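Local coordinates for protein polysaccharide deacetylase (Bacillus cereus, PDB 4HD5) that binds zinc and, as a member of the NodB-like deacetylase family, probably removes acetyl groups from polysaccharides, at residues S260-T265 and P295-A300; M234-V239 and E286-I291; L185-W190 and A229-M234; Q142-L147 and P199-F204. One frame throughout, in Å; residues are numbered along the deposited sequence.

Contact 1: residues S260-T265 and P295-A300; sequences SVQSHT and PVIAIA. With ZN (zinc ion), chain B.
Gln262 reaches from strand 259-263 to the loop that leads into strand 298-300, two consecutive strands of the TIM-barrel-type fold joined through helix 277-292. The first step of its side chain passes over the backbone of the second segment, with CB 3.5 Å from Ala298 O. CG then lies 4.0 Å from Ala298 CB, and a bend about the CB-CG bond (chi2 -67°) folds the amide back toward Val296 and Ile297. OE1 there accepts two backbone N-H groups. Ile297 N, 2.8 Å from OE1, lies in the carbonyl plane, whereas Ala298 N is tilted 35° from it at 3.0 Å from OE1. The other end of the amide is held as well: Gln262 NE2 donates to Ser260 OG 2.9 Å away, and Ser260 OG in turn bonds to Glu188. The strand axes diverge by 62°, and the backbones meet at a single bridge, Ser263 with Ile299, made by Ser263 N to Ala298 O and Ala300 N to Ser263 O.

Beyond the bridge the chain reaches the metal site. His264 donates from ND1 to Ala300 O across 2.8 Å; the oxygen lies near the ring plane, which helps to fix the ring's rotation. At the far side of the same imidazole, NE2 binds the zinc ion at 2.2 Å, alongside Asp206 and His268.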
loop_
_atom_site.group_PDB
_atom_site.type_symbol
_atom_site.label_atom_id
_atom_site.label_comp_id
_atom_site.label_asym_id
_atom_site.label_seq_id
_atom_site.Cartn_x
_atom_site.Cartn_y
_atom_site.Cartn_z
ATOM N N SER A 260 -7.448 9.841 -5.527
ATOM C CA SER A 260 -6.266 10.659 -5.442
ATOM C C SER A 260 -5.780 10.822 -6.877
ATOM O O SER A 260 -5.520 9.830 -7.579
ATOM C CB SER A 260 -5.198 9.981 -4.579
ATOM O OG SER A 260 -3.968 10.701 -4.593
ATOM N N VAL A 261 -5.666 12.062 -7.333
ATOM C CA VAL A 261 -5.326 12.307 -8.729
ATOM C C VAL A 261 -3.873 12.761 -8.820
ATOM O O VAL A 261 -3.464 13.753 -8.214
ATOM C CB VAL A 261 -6.313 13.278 -9.407
ATOM C CG1 VAL A 261 -5.972 13.452 -10.884
ATOM C CG2 VAL A 261 -7.742 12.764 -9.247
ATOM N N GLN A 262 -3.087 11.996 -9.572
ATOM C CA GLN A 262 -1.646 12.139 -9.576
ATOM C C GLN A 262 -1.128 12.265 -11.015
ATOM O O GLN A 262 -1.916 12.253 -11.977
ATOM C CB GLN A 262 -1.023 10.949 -8.843
ATOM C CG GLN A 262 -1.479 10.803 -7.391
ATOM C CD GLN A 262 -1.002 11.927 -6.505
ATOM O OE1 GLN A 262 0.118 12.407 -6.650
ATOM N NE2 GLN A 262 -1.857 12.370 -5.584
ATOM N N SER A 263 0.189 12.391 -11.163
ATOM C CA SER A 263 0.766 12.785 -12.446
ATOM C C SER A 263 1.029 11.636 -13.394
ATOM O O SER A 263 1.431 10.542 -12.972
ATOM C CB SER A 263 2.087 13.529 -12.229
ATOM O OG SER A 263 2.575 14.071 -13.448
ATOM N N HIS A 264 0.840 11.903 -14.684
ATOM C CA HIS A 264 1.269 10.990 -15.724
ATOM C C HIS A 264 2.153 11.712 -16.749
ATOM O O HIS A 264 2.192 11.331 -17.919
ATOM C CB HIS A 264 0.046 10.372 -16.389
ATOM C CG HIS A 264 0.295 9.019 -16.959
ATOM N ND1 HIS A 264 1.340 8.222 -16.552
ATOM C CD2 HIS A 264 -0.374 8.310 -17.895
ATOM C CE1 HIS A 264 1.305 7.080 -17.209
ATOM N NE2 HIS A 264 0.284 7.111 -18.037
ATOM N N THR A 265 2.892 12.707 -16.253
ATOM C CA THR A 265 3.575 13.731 -17.040
ATOM C C THR A 265 2.571 14.679 -17.708
ATOM O O THR A 265 1.344 14.487 -17.612
ATOM C CB THR A 265 4.557 13.164 -18.096
ATOM O OG1 THR A 265 3.832 12.710 -19.244
ATOM C CG2 THR A 265 5.394 12.040 -17.512
ATOM N N PRO A 295 -1.864 17.969 -2.837
ATOM C CA PRO A 295 -0.511 17.671 -3.300
ATOM C C PRO A 295 -0.449 16.548 -4.334
ATOM O O PRO A 295 -1.231 15.606 -4.285
ATOM C CB PRO A 295 0.224 17.259 -2.012
ATOM C CG PRO A 295 -0.523 17.941 -0.913
ATOM C CD PRO A 295 -1.954 17.970 -1.359
ATOM N N VAL A 296 0.468 16.692 -5.280
ATOM C CA VAL A 296 0.795 15.643 -6.224
ATOM C C VAL A 296 2.163 15.110 -5.830
ATOM O O VAL A 296 3.156 15.844 -5.854
ATOM C CB VAL A 296 0.788 16.155 -7.688
ATOM C CG1 VAL A 296 1.432 15.132 -8.613
ATOM C CG2 VAL A 296 -0.636 16.442 -8.133
ATOM N N ILE A 297 2.195 13.840 -5.451
ATOM C CA ILE A 297 3.381 13.202 -4.886
ATOM C C ILE A 297 3.789 11.937 -5.622
ATOM O O ILE A 297 4.853 11.380 -5.331
ATOM C CB ILE A 297 3.149 12.814 -3.410
ATOM C CG1 ILE A 297 1.908 11.923 -3.268
ATOM C CG2 ILE A 297 3.008 14.060 -2.565
ATOM C CD1 ILE A 297 1.701 11.346 -1.884
ATOM N N ALA A 298 2.953 11.502 -6.576
ATOM C CA ALA A 298 3.166 10.263 -7.298
ATOM C C ALA A 298 3.091 10.467 -8.798
ATOM O O ALA A 298 2.389 11.356 -9.288
ATOM C CB ALA A 298 2.146 9.214 -6.864
ATOM N N ILE A 299 3.826 9.621 -9.514
ATOM C CA ILE A 299 3.822 9.606 -10.967
ATOM C C ILE A 299 3.854 8.158 -11.475
ATOM O O ILE A 299 4.302 7.267 -10.772
ATOM C CB ILE A 299 5.014 10.425 -11.534
ATOM C CG1 ILE A 299 4.853 10.621 -13.043
ATOM C CG2 ILE A 299 6.355 9.767 -11.218
ATOM C CD1 ILE A 299 5.801 11.639 -13.629
ATOM N N ALA A 300 3.318 7.934 -12.672
ATOM C CA ALA A 300 3.531 6.697 -13.406
ATOM C C ALA A 300 4.305 7.055 -14.668
ATOM O O ALA A 300 3.930 7.984 -15.388
ATOM C CB ALA A 300 2.207 6.022 -13.746
HETATM ZN ZN ZN B . -0.304 6.120 -19.932
HETATM O O HOH W 1 -3.596 15.706 -6.264
#

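Contact 2: residues M234-V239 and E286-I291; sequences MIVDNV and EKLEKI
Val236 meets helix 277-292 with both of its methyl groups. CG1 lies 3.5 Å from Lys287 CD, against the aliphatic part of the lysine, and CG2 is 4.0 Å from Leu288 CB. The division follows from chi1 of 179°: CG1 stands opposite the backbone N and CG2 opposite the carbonyl carbon, so that each branch faces a different one of two successive helix residues. A looser apolar approach lies beside this pair, Met234 CB to Leu288 CD2 at 4.5 Å.

The polar end of the lysine takes a separate course. Its chain runs straight as far as CD and then turns twice, at chi3 (-76°) and chi4 (81°), which brings NZ round to the Asp237 carboxylate. Lys287 NZ stays 4.1 Å from Asp237 OD1, beyond salt-bridge range. A water completes the link, donating to Asp237 OD1 at 2.9 Å and accepting from Lys287 NZ at 3.3 Å.

In the barrel, Met234 ends strand 230-234 and residues 235-239 begin the loop at its C-terminal end, while the helix is the one that connects strands 259-263 and 298-300. The loop is shaped by a short 3-10 turn at 236-238, marked by Asn238 N donating to Ile235 O at 2.9 Å. Backbone hydrogen bonds between Val236 and Thr265 and between Asp237 and Ala266 hold the turn beside the zinc-site loop. On the helix side, Leu288 also packs on Val296. Val239 from the loop and Ile291 from the helix both touch Thr247 and Ile250 of helix 247-255.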
loop_
_atom_site.group_PDB
_atom_site.type_symbol
_atom_site.label_atom_id
_atom_site.label_comp_id
_atom_site.label_asym_id
_atom_site.label_seq_id
_atom_site.Cartn_x
_atom_site.Cartn_y
_atom_site.Cartn_z
ATOM N N MET A 234 -3.087 11.194 -14.246
ATOM C CA MET A 234 -3.596 12.043 -15.322
ATOM C C MET A 234 -2.517 12.588 -16.263
ATOM O O MET A 234 -1.487 13.087 -15.818
ATOM C CB MET A 234 -4.332 13.230 -14.704
ATOM C CG MET A 234 -5.054 14.104 -15.708
ATOM S SD MET A 234 -6.579 13.349 -16.294
ATOM C CE MET A 234 -6.803 14.237 -17.833
ATOM N N ILE A 235 -2.772 12.507 -17.566
ATOM C CA ILE A 235 -1.969 13.238 -18.545
ATOM C C ILE A 235 -2.412 14.695 -18.430
ATOM O O ILE A 235 -3.508 15.052 -18.873
ATOM C CB ILE A 235 -2.164 12.734 -19.990
ATOM C CG1 ILE A 235 -1.725 11.265 -20.121
ATOM C CG2 ILE A 235 -1.380 13.614 -20.956
ATOM C CD1 ILE A 235 -2.083 10.630 -21.453
ATOM N N VAL A 236 -1.568 15.531 -17.828
ATOM C CA VAL A 236 -2.034 16.818 -17.318
ATOM C C VAL A 236 -2.500 17.786 -18.411
ATOM O O VAL A 236 -3.492 18.500 -18.225
ATOM C CB VAL A 236 -0.999 17.476 -16.388
ATOM C CG1 VAL A 236 -1.506 18.820 -15.902
ATOM C CG2 VAL A 236 -0.700 16.554 -15.206
ATOM N N ASP A 237 -1.826 17.791 -19.557
ATOM C CA ASP A 237 -2.239 18.680 -20.648
ATOM C C ASP A 237 -3.466 18.165 -21.398
ATOM O O ASP A 237 -3.967 18.847 -22.292
ATOM C CB ASP A 237 -1.097 18.970 -21.639
ATOM C CG ASP A 237 -0.014 19.879 -21.051
ATOM O OD1 ASP A 237 -0.171 20.382 -19.915
ATOM O OD2 ASP A 237 1.010 20.092 -21.724
ATOM N N ASN A 238 -3.962 16.988 -21.037
ATOM C CA ASN A 238 -5.230 16.508 -21.593
ATOM C C ASN A 238 -6.453 16.839 -20.749
ATOM O O ASN A 238 -7.571 16.496 -21.130
ATOM C CB ASN A 238 -5.188 15.008 -21.840
ATOM C CG ASN A 238 -4.570 14.658 -23.172
ATOM O OD1 ASN A 238 -4.278 15.531 -23.990
ATOM N ND2 ASN A 238 -4.393 13.377 -23.410
ATOM N N VAL A 239 -6.260 17.502 -19.618
ATOM C CA VAL A 239 -7.406 17.940 -18.823
ATOM C C VAL A 239 -8.273 18.853 -19.707
ATOM O O VAL A 239 -7.757 19.735 -20.376
ATOM C CB VAL A 239 -6.966 18.667 -17.531
ATOM C CG1 VAL A 239 -8.168 19.286 -16.820
ATOM C CG2 VAL A 239 -6.260 17.687 -16.601
ATOM N N GLU A 286 2.696 20.838 -10.674
ATOM C CA GLU A 286 2.161 22.135 -10.234
ATOM C C GLU A 286 0.813 22.484 -10.889
ATOM O O GLU A 286 -0.140 22.893 -10.204
ATOM C CB GLU A 286 3.199 23.236 -10.471
ATOM C CG GLU A 286 4.390 23.110 -9.531
ATOM C CD GLU A 286 5.452 24.183 -9.721
ATOM O OE1 GLU A 286 5.371 24.986 -10.677
ATOM O OE2 GLU A 286 6.386 24.210 -8.901
ATOM N N LYS A 287 0.730 22.311 -12.198
ATOM C CA LYS A 287 -0.528 22.497 -12.905
ATOM C C LYS A 287 -1.617 21.587 -12.325
ATOM O O LYS A 287 -2.723 22.040 -12.053
ATOM C CB LYS A 287 -0.346 22.255 -14.404
ATOM C CG LYS A 287 -1.591 22.535 -15.233
ATOM C CD LYS A 287 -1.381 22.249 -16.720
ATOM C CE LYS A 287 -0.568 23.345 -17.408
ATOM N NZ LYS A 287 0.904 23.204 -17.208
ATOM N N LEU A 288 -1.303 20.312 -12.103
ATOM C CA LEU A 288 -2.294 19.388 -11.561
ATOM C C LEU A 288 -2.712 19.743 -10.122
ATOM O O LEU A 288 -3.880 19.614 -9.769
ATOM C CB LEU A 288 -1.781 17.943 -11.641
ATOM C CG LEU A 288 -2.788 16.843 -11.305
ATOM C CD1 LEU A 288 -4.037 16.973 -12.159
ATOM C CD2 LEU A 288 -2.167 15.460 -11.495
ATOM N N GLU A 289 -1.756 20.178 -9.302
ATOM C CA GLU A 289 -2.038 20.622 -7.934
ATOM C C GLU A 289 -3.060 21.775 -7.839
ATOM O O GLU A 289 -3.893 21.789 -6.923
ATOM C CB GLU A 289 -0.736 21.009 -7.216
ATOM C CG GLU A 289 0.001 19.802 -6.653
ATOM C CD GLU A 289 1.265 20.155 -5.910
ATOM O OE1 GLU A 289 1.707 21.315 -5.979
ATOM O OE2 GLU A 289 1.821 19.260 -5.253
ATOM N N LYS A 290 -3.025 22.714 -8.780
ATOM C CA LYS A 290 -4.020 23.803 -8.784
ATOM C C LYS A 290 -5.401 23.314 -9.228
ATOM O O LYS A 290 -6.407 23.895 -8.857
ATOM C CB LYS A 290 -3.576 25.031 -9.598
ATOM C CG LYS A 290 -3.193 24.823 -11.052
ATOM C CD LYS A 290 -4.386 24.692 -12.004
ATOM C CE LYS A 290 -3.947 24.346 -13.433
ATOM N NZ LYS A 290 -3.553 25.564 -14.195
ATOM N N ILE A 291 -5.447 22.235 -10.006
ATOM C CA ILE A 291 -6.722 21.649 -10.387
ATOM C C ILE A 291 -7.332 20.925 -9.186
ATOM O O ILE A 291 -8.488 21.160 -8.834
ATOM C CB ILE A 291 -6.581 20.662 -11.566
ATOM C CG1 ILE A 291 -6.054 21.364 -12.826
ATOM C CG2 ILE A 291 -7.913 19.986 -11.859
ATOM C CD1 ILE A 291 -6.943 22.458 -13.353
HETATM O O HOH W 2 1.265 19.950 -17.422
#

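Contact 3: residues L185-W190 and A229-M234; sequences LTFERW and AATEYM
Thr186 has chi1 near 59°, which sets its methyl opposite the carbonyl carbon and directs it at strand 230-234. CG2 comes within 3.6 Å of Ala230 O and 3.8 Å of Ala229 CB. The same rotation turns the hydroxyl elsewhere: OG1 donates to Glu188 OE1 at 2.6 Å, in the 3-10 segment that follows. In Phe187, chi1 of -71° swings the ring beside the strand until CE2 is 3.4 Å from Tyr233 OH, the two side chains crossing at about a right angle.

The polar links between the two segments are carried by water. Thr231 OG1 has two water neighbours, each 2.8 Å away. One of them accepts from Phe187 N at 2.9 Å, and the other sits by Leu185 O. A third water lies between Leu185 O and Ala229 O, 2.7 Å from the latter.

Residues 185-190, the end of strand 183-185 and the turn after it, lie beside strand 230-234 from Ala229 to Tyr233 without a beta bridge to it. Strand 230-234 is itself flanked in the parallel sheet by strands 199-206 and 259-263, while the ring of Phe187 meets those of Phe201 on strand 199-206 and Phe320 on strand 320-326.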
loop_
_atom_site.group_PDB
_atom_site.type_symbol
_atom_site.label_atom_id
_atom_site.label_comp_id
_atom_site.label_asym_id
_atom_site.label_seq_id
_atom_site.Cartn_x
_atom_site.Cartn_y
_atom_site.Cartn_z
ATOM N N LEU A 185 -5.808 1.672 -0.491
ATOM C CA LEU A 185 -5.016 2.828 -0.096
ATOM C C LEU A 185 -4.651 3.677 -1.300
ATOM O O LEU A 185 -4.817 3.260 -2.446
ATOM C CB LEU A 185 -3.742 2.359 0.581
ATOM C CG LEU A 185 -3.952 1.550 1.863
ATOM C CD1 LEU A 185 -2.642 1.028 2.394
ATOM C CD2 LEU A 185 -4.658 2.398 2.912
ATOM N N THR A 186 -4.173 4.883 -1.006
ATOM C CA THR A 186 -3.575 5.767 -1.980
ATOM C C THR A 186 -2.257 6.219 -1.358
ATOM O O THR A 186 -1.963 5.906 -0.177
ATOM C CB THR A 186 -4.483 6.974 -2.312
ATOM O OG1 THR A 186 -4.745 7.705 -1.120
ATOM C CG2 THR A 186 -5.819 6.520 -2.932
ATOM N N PHE A 187 -1.443 6.920 -2.141
ATOM C CA PHE A 187 -0.062 7.187 -1.733
ATOM C C PHE A 187 0.084 8.154 -0.557
ATOM O O PHE A 187 1.102 8.119 0.154
ATOM C CB PHE A 187 0.802 7.561 -2.939
ATOM C CG PHE A 187 1.062 6.389 -3.845
ATOM C CD1 PHE A 187 2.004 5.428 -3.497
ATOM C CD2 PHE A 187 0.309 6.195 -4.991
ATOM C CE1 PHE A 187 2.223 4.322 -4.312
ATOM C CE2 PHE A 187 0.524 5.087 -5.805
ATOM C CZ PHE A 187 1.480 4.157 -5.465
ATOM N N GLU A 188 -0.945 8.964 -0.321
ATOM C CA GLU A 188 -1.017 9.787 0.882
ATOM C C GLU A 188 -1.044 8.946 2.163
ATOM O O GLU A 188 -0.739 9.457 3.245
ATOM C CB GLU A 188 -2.254 10.690 0.844
ATOM C CG GLU A 188 -2.298 11.629 -0.356
ATOM C CD GLU A 188 -3.085 11.091 -1.541
ATOM O OE1 GLU A 188 -3.400 9.882 -1.593
ATOM O OE2 GLU A 188 -3.372 11.888 -2.451
ATOM N N ARG A 189 -1.430 7.673 2.050
ATOM C CA ARG A 189 -1.483 6.764 3.201
ATOM C C ARG A 189 -0.375 5.706 3.157
ATOM O O ARG A 189 -0.513 4.614 3.738
ATOM C CB ARG A 189 -2.863 6.103 3.288
ATOM C CG ARG A 189 -3.977 7.048 3.707
ATOM C CD ARG A 189 -5.262 6.294 4.009
ATOM N NE ARG A 189 -5.103 5.421 5.162
ATOM C CZ ARG A 189 -5.963 4.470 5.531
ATOM N NH1 ARG A 189 -7.076 4.234 4.841
ATOM N NH2 ARG A 189 -5.705 3.744 6.608
ATOM N N TRP A 190 0.746 6.032 2.506
ATOM C CA TRP A 190 1.874 5.106 2.432
ATOM C C TRP A 190 2.358 4.655 3.811
ATOM O O TRP A 190 2.740 3.498 3.989
ATOM C CB TRP A 190 3.056 5.691 1.659
ATOM C CG TRP A 190 4.076 4.637 1.387
ATOM C CD1 TRP A 190 5.293 4.490 1.982
ATOM C CD2 TRP A 190 3.928 3.536 0.487
ATOM N NE1 TRP A 190 5.924 3.374 1.491
ATOM C CE2 TRP A 190 5.102 2.766 0.574
ATOM C CE3 TRP A 190 2.919 3.138 -0.399
ATOM C CZ2 TRP A 190 5.295 1.618 -0.184
ATOM C CZ3 TRP A 190 3.108 2.003 -1.157
ATOM C CH2 TRP A 190 4.287 1.251 -1.047
ATOM N N ALA A 229 -10.873 3.600 -2.331
ATOM C CA ALA A 229 -9.979 4.668 -2.703
ATOM C C ALA A 229 -9.215 4.179 -3.911
ATOM O O ALA A 229 -9.003 2.982 -4.064
ATOM C CB ALA A 229 -9.029 4.976 -1.567
ATOM N N ALA A 230 -8.835 5.095 -4.780
ATOM C CA ALA A 230 -8.021 4.742 -5.935
ATOM C C ALA A 230 -7.211 5.933 -6.400
ATOM O O ALA A 230 -7.494 7.080 -6.045
ATOM C CB ALA A 230 -8.905 4.241 -7.069
ATOM N N THR A 231 -6.207 5.632 -7.213
ATOM C CA THR A 231 -5.296 6.614 -7.746
ATOM C C THR A 231 -5.507 6.714 -9.263
ATOM O O THR A 231 -5.540 5.716 -9.959
ATOM C CB THR A 231 -3.839 6.234 -7.432
ATOM O OG1 THR A 231 -3.630 6.297 -6.020
ATOM C CG2 THR A 231 -2.850 7.185 -8.121
ATOM N N GLU A 232 -5.669 7.928 -9.755
ATOM C CA GLU A 232 -5.751 8.182 -11.180
ATOM C C GLU A 232 -4.497 8.930 -11.626
ATOM O O GLU A 232 -4.230 10.027 -11.142
ATOM C CB GLU A 232 -6.990 9.031 -11.453
ATOM C CG GLU A 232 -7.105 9.574 -12.863
ATOM C CD GLU A 232 -7.402 8.476 -13.866
ATOM O OE1 GLU A 232 -8.504 7.882 -13.762
ATOM O OE2 GLU A 232 -6.536 8.206 -14.742
ATOM N N TYR A 233 -3.738 8.366 -12.559
ATOM C CA TYR A 233 -2.590 9.097 -13.119
ATOM C C TYR A 233 -2.998 9.874 -14.366
ATOM O O TYR A 233 -3.227 9.295 -15.420
ATOM C CB TYR A 233 -1.469 8.141 -13.458
ATOM C CG TYR A 233 -0.877 7.398 -12.290
ATOM C CD1 TYR A 233 -0.061 8.036 -11.371
ATOM C CD2 TYR A 233 -1.082 6.035 -12.140
ATOM C CE1 TYR A 233 0.518 7.342 -10.328
ATOM C CE2 TYR A 233 -0.516 5.337 -11.099
ATOM C CZ TYR A 233 0.291 5.991 -10.203
ATOM O OH TYR A 233 0.864 5.277 -9.176
ATOM N N MET A 234 -3.087 11.194 -14.246
ATOM C CA MET A 234 -3.596 12.043 -15.322
ATOM C C MET A 234 -2.517 12.588 -16.263
ATOM O O MET A 234 -1.487 13.087 -15.818
ATOM C CB MET A 234 -4.332 13.230 -14.704
ATOM C CG MET A 234 -5.054 14.104 -15.708
ATOM S SD MET A 234 -6.579 13.349 -16.294
ATOM C CE MET A 234 -6.803 14.237 -17.833
HETATM O O HOH W 3 -4.308 3.764 -5.101
HETATM O O HOH W 4 -6.591 1.789 -3.911
HETATM O O HOH W 5 -2.150 8.259 -4.634
#

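Contact 4: residues Q142-L147 and P199-F204; sequences QKVPVL and PIFVTF
Leu147 O is gripped twice by Thr203, by the hydroxyl OG1 at 2.7 Å and by the backbone N at 3.0 Å. Both donors stand off the carbonyl plane, by 16° for OG1 and 31° for N. The fork closes a parallel pairing in the TIM-barrel-type sheet, in which strand 146-149 lies beside strand 199-206. The register is fixed by two more backbone bonds: Phe201 N to Pro145 O at 3.1 Å and Leu147 N to Phe201 O at 2.7 Å. Phe201 therefore uses both its N-H and its C=O on the same neighbouring strand, as expected of parallel pairing.

Side chains alternate between the two faces. Val146 and Phe201 share one face, where Val144 CG1 approaches Phe201 CD1 to 3.4 Å and Val146 CG1 packs against Phe201 CB and Thr203 CG2. The rings of Phe187 and Trp190 meet Phe201 on this side, and Arg343 donates to Thr203 OG1, consistent with its being the barrel interior. Leu147 and Val202 point to the other face, and Leu147 CD1 lies 4.0 Å from Ile200 CD1. Ile200 CD1 is carried there by an extended side chain (chi1 -172°), which also brings it across the ring of Pro145, near its CG.

Toward the start of the segments the chains part. Gln142 lays its amide against Pro199, and NE2, which donates to Ile193 O and Val196 O, is 3.6 Å from Pro199 CD. A water spans the gap, donating to Lys143 O and, at 2.7 Å, to Pro199 O.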
loop_
_atom_site.group_PDB
_atom_site.type_symbol
_atom_site.label_atom_id
_atom_site.label_comp_id
_atom_site.label_asym_id
_atom_site.label_seq_id
_atom_site.Cartn_x
_atom_site.Cartn_y
_atom_site.Cartn_z
ATOM N N GLN A 142 4.891 -6.128 4.910
ATOM C CA GLN A 142 3.947 -6.868 4.075
ATOM C C GLN A 142 3.988 -6.445 2.622
ATOM O O GLN A 142 4.378 -5.322 2.281
ATOM C CB GLN A 142 2.523 -6.921 4.631
ATOM C CG GLN A 142 1.972 -5.738 5.397
ATOM C CD GLN A 142 0.554 -6.013 5.905
ATOM O OE1 GLN A 142 0.109 -7.167 5.961
ATOM N NE2 GLN A 142 -0.152 -4.967 6.288
ATOM N N LYS A 143 3.632 -7.393 1.771
ATOM C CA LYS A 143 3.615 -7.188 0.341
ATOM C C LYS A 143 2.446 -6.305 -0.028
ATOM O O LYS A 143 1.416 -6.333 0.632
ATOM C CB LYS A 143 3.549 -8.526 -0.384
ATOM C CG LYS A 143 4.903 -9.213 -0.409
ATOM C CD LYS A 143 4.843 -10.706 -0.702
ATOM C CE LYS A 143 3.949 -11.038 -1.893
ATOM N NZ LYS A 143 2.613 -11.540 -1.469
ATOM N N VAL A 144 2.631 -5.503 -1.073
ATOM C CA VAL A 144 1.632 -4.530 -1.485
ATOM C C VAL A 144 1.424 -4.659 -2.980
ATOM O O VAL A 144 2.297 -4.287 -3.761
ATOM C CB VAL A 144 2.051 -3.083 -1.163
ATOM C CG1 VAL A 144 0.909 -2.132 -1.478
ATOM C CG2 VAL A 144 2.480 -2.954 0.295
ATOM N N PRO A 145 0.294 -5.239 -3.385
ATOM C CA PRO A 145 -0.023 -5.207 -4.802
ATOM C C PRO A 145 -0.459 -3.812 -5.233
ATOM O O PRO A 145 -1.248 -3.168 -4.544
ATOM C CB PRO A 145 -1.172 -6.202 -4.943
ATOM C CG PRO A 145 -1.484 -6.716 -3.579
ATOM C CD PRO A 145 -0.774 -5.858 -2.587
ATOM N N VAL A 146 0.076 -3.364 -6.362
ATOM C CA VAL A 146 -0.321 -2.122 -6.971
ATOM C C VAL A 146 -0.935 -2.482 -8.321
ATOM O O VAL A 146 -0.221 -2.830 -9.284
ATOM C CB VAL A 146 0.872 -1.155 -7.110
ATOM C CG1 VAL A 146 0.402 0.193 -7.646
ATOM C CG2 VAL A 146 1.560 -0.987 -5.759
ATOM N N LEU A 147 -2.259 -2.404 -8.379
ATOM C CA LEU A 147 -3.003 -2.825 -9.556
ATOM C C LEU A 147 -2.916 -1.747 -10.629
ATOM O O LEU A 147 -3.021 -0.549 -10.329
ATOM C CB LEU A 147 -4.474 -3.076 -9.225
ATOM C CG LEU A 147 -4.806 -4.102 -8.155
ATOM C CD1 LEU A 147 -6.314 -4.235 -8.011
ATOM C CD2 LEU A 147 -4.185 -5.442 -8.479
ATOM N N PRO A 199 -3.359 -4.536 2.502
ATOM C CA PRO A 199 -3.275 -3.267 1.793
ATOM C C PRO A 199 -3.182 -3.498 0.292
ATOM O O PRO A 199 -2.576 -4.476 -0.150
ATOM C CB PRO A 199 -1.983 -2.648 2.343
ATOM C CG PRO A 199 -1.164 -3.802 2.795
ATOM C CD PRO A 199 -2.147 -4.813 3.300
ATOM N N ILE A 200 -3.828 -2.644 -0.482
ATOM C CA ILE A 200 -3.783 -2.746 -1.931
ATOM C C ILE A 200 -4.008 -1.360 -2.533
ATOM O O ILE A 200 -4.719 -0.536 -1.961
ATOM C CB ILE A 200 -4.825 -3.766 -2.461
ATOM C CG1 ILE A 200 -4.649 -4.015 -3.960
ATOM C CG2 ILE A 200 -6.254 -3.336 -2.157
ATOM C CD1 ILE A 200 -5.202 -5.370 -4.381
ATOM N N PHE A 201 -3.383 -1.122 -3.681
ATOM C CA PHE A 201 -3.476 0.153 -4.380
ATOM C C PHE A 201 -4.101 -0.083 -5.746
ATOM O O PHE A 201 -3.519 -0.774 -6.583
ATOM C CB PHE A 201 -2.087 0.759 -4.568
ATOM C CG PHE A 201 -1.503 1.339 -3.316
ATOM C CD1 PHE A 201 -1.117 0.521 -2.267
ATOM C CD2 PHE A 201 -1.306 2.706 -3.198
ATOM C CE1 PHE A 201 -0.561 1.060 -1.118
ATOM C CE2 PHE A 201 -0.762 3.249 -2.048
ATOM C CZ PHE A 201 -0.397 2.429 -1.004
ATOM N N VAL A 202 -5.288 0.463 -5.961
ATOM C CA VAL A 202 -5.926 0.430 -7.267
ATOM C C VAL A 202 -5.492 1.700 -8.007
ATOM O O VAL A 202 -5.720 2.823 -7.509
ATOM C CB VAL A 202 -7.465 0.421 -7.156
ATOM C CG1 VAL A 202 -8.115 0.465 -8.542
ATOM C CG2 VAL A 202 -7.951 -0.796 -6.373
ATOM N N THR A 203 -4.869 1.526 -9.176
ATOM C CA THR A 203 -4.423 2.662 -9.992
ATOM C C THR A 203 -4.967 2.591 -11.420
ATOM O O THR A 203 -5.240 1.509 -11.938
ATOM C CB THR A 203 -2.885 2.822 -10.037
ATOM O OG1 THR A 203 -2.297 1.947 -11.016
ATOM C CG2 THR A 203 -2.254 2.582 -8.666
ATOM N N PHE A 204 -5.140 3.769 -12.020
ATOM C CA PHE A 204 -5.626 3.922 -13.395
ATOM C C PHE A 204 -4.676 4.845 -14.136
ATOM O O PHE A 204 -4.349 5.895 -13.626
ATOM C CB PHE A 204 -7.026 4.557 -13.442
ATOM C CG PHE A 204 -8.082 3.777 -12.707
ATOM C CD1 PHE A 204 -8.302 3.981 -11.354
ATOM C CD2 PHE A 204 -8.848 2.840 -13.370
ATOM C CE1 PHE A 204 -9.263 3.251 -10.677
ATOM C CE2 PHE A 204 -9.800 2.100 -12.704
ATOM C CZ PHE A 204 -10.019 2.312 -11.355
HETATM O O HOH W 6 -1.742 -6.890 0.760
#

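All four contacts belong to the barrel-like deacetylase domain, and three of them use neighbouring strands of its parallel sheet: 199-206 in contact 4, 230-234 in contact 3 and 259-263 in contact 1. Contacts 3 and 4 interlock along the chain, their centres 9 Å apart; so do contacts 1 and 2, also 9 Å between centres, with helix 277-292 linking strands 259-263 and 298-300. The first pair closes at Met234, where contact 2 opens; Met234 also hydrogen-bonds to Gln262 and His264 of contact 1, which opens later. The centres of contacts 4 and 2 lie about 23 Å apart. Contact 1 carries zinc ligand His264, so the later pair lies toward the zinc-binding end of the sheet.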